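Local structure of homoserine O-acetyltransferase (Bacillus anthracis str. 'Ames Ancestor', 3I1I) at residues W206-P216 with L274-Y282. The protein probably transfers an acetyl group from acetyl-CoA to the hydroxyl of homoserine, an early step of methionine biosynthesis, on an alpha/beta hydrolase fold. Residues are numbered along the deposited sequence; the frame is centred on the assembly and turned at random.
Sequences WKGGKYGEEQP and LVDANSWMY
Tyr211 and Gln215 reach from loop 206-216 to the start of helix 277-289 and make four of the six hydrogen bonds between the two segments. Tyr211 OH works in both directions: it donates to Asp276 OD1 (2.6 Å), which it meets from above the carboxylate plane, and accepts from Asn278 N (3.0 Å) along a nearly straight bond of 169°. Gln215, its chain bent at chi2 (-71°), turns its amide so that both ends are used. Its NE2 donates in the amide plane to the anti lone pair of Asp276 OD1 (2.8 Å), while OE1 takes the N-H of Ala277 from above its carbonyl plane. Two backbone N-H groups of the first turn, those of Ala277 and Asn278, thus find acceptors in loop side chains. Asp276 is the N-cap itself: OD2 accepts from Ser279 N (3.0 Å) and Ser279 OG, leaving OD1 to Tyr211 and Gln215, so four donors fix the carboxylate.

The amide of Asn278 is held at both ends. Its OD1 receives Trp206 NE1 (2.8 Å), with indole and amide planes perpendicular, and its ND2 donates in plane to a lone pair of Gly209 O (2.9 Å), which fixes the flip of the amide.

Apolar contacts flank these bonds. Ala277 CB sits 3.6 Å from Pro216 CG, and Met281, a selenomethionine, makes an oblique Met-aromatic contact, SE lying 3.7 Å from Trp206 CZ2.

Largely buried, the contact ties the connection between helices 186-202 and 217-228 to the N-terminus of helix 277-289. Trp206 also packs on Ile200 and Arg201, and Met281 touches Val254 of a second subunit; the backbone of Asp276 is hydrogen-bonded to that of Val97. All three helices fall between sheet strands 174-178 and 309-313, consistent with this family's helical lid.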
loop_
_atom_site.group_PDB
_atom_site.type_symbol
_atom_site.label_atom_id
_atom_site.label_comp_id
_atom_site.label_asym_id
_atom_site.label_seq_id
_atom_site.Cartn_x
_atom_site.Cartn_y
_atom_site.Cartn_z
ATOM N N TRP A 206 -4.292 15.685 -2.003
ATOM C CA TRP A 206 -5.305 15.505 -0.974
ATOM C C TRP A 206 -5.599 16.833 -0.303
ATOM O O TRP A 206 -6.725 17.052 0.157
ATOM C CB TRP A 206 -4.863 14.483 0.064
ATOM C CG TRP A 206 -5.868 14.242 1.124
ATOM C CD1 TRP A 206 -7.142 13.792 0.946
ATOM C CD2 TRP A 206 -5.688 14.389 2.537
ATOM N NE1 TRP A 206 -7.785 13.713 2.144
ATOM C CE2 TRP A 206 -6.911 14.049 3.146
ATOM C CE3 TRP A 206 -4.625 14.802 3.340
ATOM C CZ2 TRP A 206 -7.104 14.093 4.522
ATOM C CZ3 TRP A 206 -4.810 14.856 4.718
ATOM C CH2 TRP A 206 -6.044 14.499 5.292
ATOM N N LYS A 207 -4.577 17.697 -0.258
ATOM C CA LYS A 207 -4.680 19.046 0.294
ATOM C C LYS A 207 -5.408 19.092 1.618
ATOM O O LYS A 207 -6.343 19.872 1.797
ATOM C CB LYS A 207 -5.405 19.950 -0.679
ATOM C CG LYS A 207 -4.601 20.338 -1.899
ATOM C CD LYS A 207 -5.541 20.797 -2.997
ATOM C CE LYS A 207 -4.804 21.266 -4.259
ATOM N NZ LYS A 207 -5.629 20.969 -5.485
ATOM N N GLY A 208 -4.997 18.235 2.535
ATOM C CA GLY A 208 -5.538 18.254 3.874
ATOM C C GLY A 208 -7.000 17.866 3.927
ATOM O O GLY A 208 -7.663 18.070 4.932
ATOM N N GLY A 209 -7.505 17.264 2.862
ATOM C CA GLY A 209 -8.919 16.933 2.804
ATOM C C GLY A 209 -9.749 17.976 2.079
ATOM O O GLY A 209 -10.910 17.722 1.784
ATOM N N LYS A 210 -9.161 19.119 1.747
ATOM C CA LYS A 210 -9.917 20.189 1.086
ATOM C C LYS A 210 -9.680 20.268 -0.427
ATOM O O LYS A 210 -9.518 21.336 -0.977
ATOM C CB LYS A 210 -9.612 21.545 1.736
ATOM C CG LYS A 210 -9.516 21.482 3.264
ATOM C CD LYS A 210 -10.431 22.490 3.929
ATOM C CE LYS A 210 -9.974 22.802 5.373
ATOM N NZ LYS A 210 -10.902 23.758 6.092
ATOM N N TYR A 211 -9.709 19.134 -1.101
ATOM C CA TYR A 211 -9.398 19.083 -2.537
ATOM C C TYR A 211 -10.597 19.476 -3.402
ATOM O O TYR A 211 -10.489 19.541 -4.633
ATOM C CB TYR A 211 -8.931 17.679 -2.926
ATOM C CG TYR A 211 -9.870 16.617 -2.392
ATOM C CD1 TYR A 211 -11.049 16.314 -3.051
ATOM C CD2 TYR A 211 -9.599 15.962 -1.189
ATOM C CE1 TYR A 211 -11.940 15.371 -2.527
ATOM C CE2 TYR A 211 -10.471 15.035 -0.666
ATOM C CZ TYR A 211 -11.640 14.740 -1.336
ATOM O OH TYR A 211 -12.498 13.805 -0.843
ATOM N N GLY A 212 -11.754 19.656 -2.772
ATOM C CA GLY A 212 -12.978 20.010 -3.496
ATOM C C GLY A 212 -13.403 19.003 -4.556
ATOM O O GLY A 212 -13.778 17.865 -4.247
ATOM N N GLU A 213 -13.345 19.421 -5.816
ATOM C CA GLU A 213 -13.815 18.584 -6.922
ATOM C C GLU A 213 -12.681 17.814 -7.577
ATOM O O GLU A 213 -12.928 16.906 -8.366
ATOM C CB GLU A 213 -14.547 19.440 -7.975
ATOM C CG GLU A 213 -15.878 20.096 -7.480
ATOM C CD GLU A 213 -16.737 19.146 -6.636
ATOM O OE1 GLU A 213 -17.061 18.032 -7.139
ATOM O OE2 GLU A 213 -17.085 19.511 -5.473
ATOM N N GLU A 214 -11.446 18.159 -7.241
ATOM C CA GLU A 214 -10.284 17.452 -7.784
ATOM C C GLU A 214 -9.728 16.377 -6.848
ATOM O O GLU A 214 -8.859 16.637 -6.009
ATOM C CB GLU A 214 -9.211 18.448 -8.174
ATOM C CG GLU A 214 -9.440 18.957 -9.582
ATOM C CD GLU A 214 -8.738 20.257 -9.843
ATOM O OE1 GLU A 214 -7.916 20.280 -10.785
ATOM O OE2 GLU A 214 -9.003 21.241 -9.099
ATOM N N GLN A 215 -10.242 15.167 -7.031
ATOM C CA GLN A 215 -9.917 14.024 -6.179
ATOM C C GLN A 215 -8.446 13.704 -6.281
ATOM O O GLN A 215 -7.899 13.827 -7.344
ATOM C CB GLN A 215 -10.722 12.793 -6.612
ATOM C CG GLN A 215 -12.247 12.934 -6.417
ATOM C CD GLN A 215 -12.675 12.896 -4.966
ATOM O OE1 GLN A 215 -11.938 12.424 -4.090
ATOM N NE2 GLN A 215 -13.886 13.369 -4.698
ATOM N N PRO A 216 -7.808 13.280 -5.170
ATOM C CA PRO A 216 -6.423 12.792 -5.224
ATOM C C PRO A 216 -6.346 11.393 -5.821
ATOM O O PRO A 216 -6.272 10.407 -5.103
ATOM C CB PRO A 216 -5.996 12.805 -3.762
ATOM C CG PRO A 216 -7.237 12.569 -3.013
ATOM C CD PRO A 216 -8.351 13.218 -3.806
ATOM N N LEU A 274 -16.247 7.299 -9.804
ATOM C CA LEU A 274 -17.326 7.965 -9.092
ATOM C C LEU A 274 -17.092 8.146 -7.608
ATOM O O LEU A 274 -18.026 8.484 -6.885
ATOM C CB LEU A 274 -18.637 7.168 -9.240
ATOM C CG LEU A 274 -19.279 7.033 -10.642
ATOM C CD1 LEU A 274 -20.827 6.681 -10.511
ATOM C CD2 LEU A 274 -19.029 8.295 -11.539
ATOM N N VAL A 275 -15.869 7.951 -7.145
ATOM C CA VAL A 275 -15.617 7.715 -5.728
ATOM C C VAL A 275 -15.013 8.935 -5.078
ATOM O O VAL A 275 -14.261 9.650 -5.710
ATOM C CB VAL A 275 -14.695 6.484 -5.569
ATOM C CG1 VAL A 275 -14.091 6.387 -4.186
ATOM C CG2 VAL A 275 -15.483 5.232 -5.919
ATOM N N ASP A 276 -15.358 9.175 -3.806
ATOM C CA ASP A 276 -14.782 10.289 -3.041
ATOM C C ASP A 276 -13.717 9.833 -2.035
ATOM O O ASP A 276 -13.954 8.967 -1.204
ATOM C CB ASP A 276 -15.872 11.033 -2.288
ATOM C CG ASP A 276 -15.317 12.181 -1.452
ATOM O OD1 ASP A 276 -14.678 13.098 -2.046
ATOM O OD2 ASP A 276 -15.508 12.139 -0.218
ATOM N N ALA A 277 -12.566 10.482 -2.069
ATOM C CA ALA A 277 -11.390 10.054 -1.297
ATOM C C ALA A 277 -11.627 10.137 0.208
ATOM O O ALA A 277 -11.380 9.157 0.914
ATOM C CB ALA A 277 -10.128 10.869 -1.700
ATOM N N ASN A 278 -12.073 11.292 0.698
ATOM C CA ASN A 278 -12.350 11.453 2.130
ATOM C C ASN A 278 -13.362 10.397 2.616
ATOM O O ASN A 278 -13.197 9.822 3.709
ATOM C CB ASN A 278 -12.871 12.860 2.444
ATOM C CG ASN A 278 -11.796 13.946 2.287
ATOM O OD1 ASN A 278 -10.596 13.669 2.274
ATOM N ND2 ASN A 278 -12.226 15.180 2.207
ATOM N N SER A 279 -14.374 10.138 1.783
ATOM C CA SER A 279 -15.375 9.165 2.090
ATOM C C SER A 279 -14.722 7.777 2.235
ATOM O O SER A 279 -15.026 6.999 3.165
ATOM C CB SER A 279 -16.450 9.137 1.003
ATOM O OG SER A 279 -17.284 10.278 1.098
ATOM N N TRP A 280 -13.831 7.485 1.300
ATOM C CA TRP A 280 -13.098 6.238 1.323
ATOM C C TRP A 280 -12.323 6.116 2.630
ATOM O O TRP A 280 -12.368 5.083 3.246
ATOM C CB TRP A 280 -12.137 6.158 0.125
ATOM C CG TRP A 280 -11.519 4.813 -0.004
ATOM C CD1 TRP A 280 -10.512 4.272 0.770
ATOM C CD2 TRP A 280 -11.894 3.819 -0.933
ATOM N NE1 TRP A 280 -10.243 2.992 0.357
ATOM C CE2 TRP A 280 -11.076 2.688 -0.691
ATOM C CE3 TRP A 280 -12.834 3.774 -1.966
ATOM C CZ2 TRP A 280 -11.179 1.522 -1.436
ATOM C CZ3 TRP A 280 -12.954 2.601 -2.707
ATOM C CH2 TRP A 280 -12.113 1.494 -2.449
HETATM N N MSE A 281 -11.644 7.177 3.052
HETATM C CA MSE A 281 -10.895 7.131 4.306
HETATM C C MSE A 281 -11.812 6.801 5.501
HETATM O O MSE A 281 -11.451 5.945 6.319
HETATM C CB MSE A 281 -10.190 8.458 4.646
HETATM C CG MSE A 281 -9.111 8.945 3.711
HETATM SE SE MSE A 281 -8.310 10.608 4.494
HETATM C CE MSE A 281 -8.757 10.381 6.297
ATOM N N TYR A 282 -12.935 7.518 5.635
ATOM C CA TYR A 282 -13.832 7.332 6.799
ATOM C C TYR A 282 -14.381 5.916 6.858
ATOM O O TYR A 282 -14.440 5.310 7.945
ATOM C CB TYR A 282 -14.985 8.323 6.799
ATOM C CG TYR A 282 -14.635 9.623 7.453
ATOM C CD1 TYR A 282 -13.998 10.616 6.749
ATOM C CD2 TYR A 282 -14.926 9.866 8.796
ATOM C CE1 TYR A 282 -13.654 11.810 7.347
ATOM C CE2 TYR A 282 -14.589 11.077 9.390
ATOM C CZ TYR A 282 -13.951 12.033 8.651
ATOM O OH TYR A 282 -13.586 13.239 9.179
#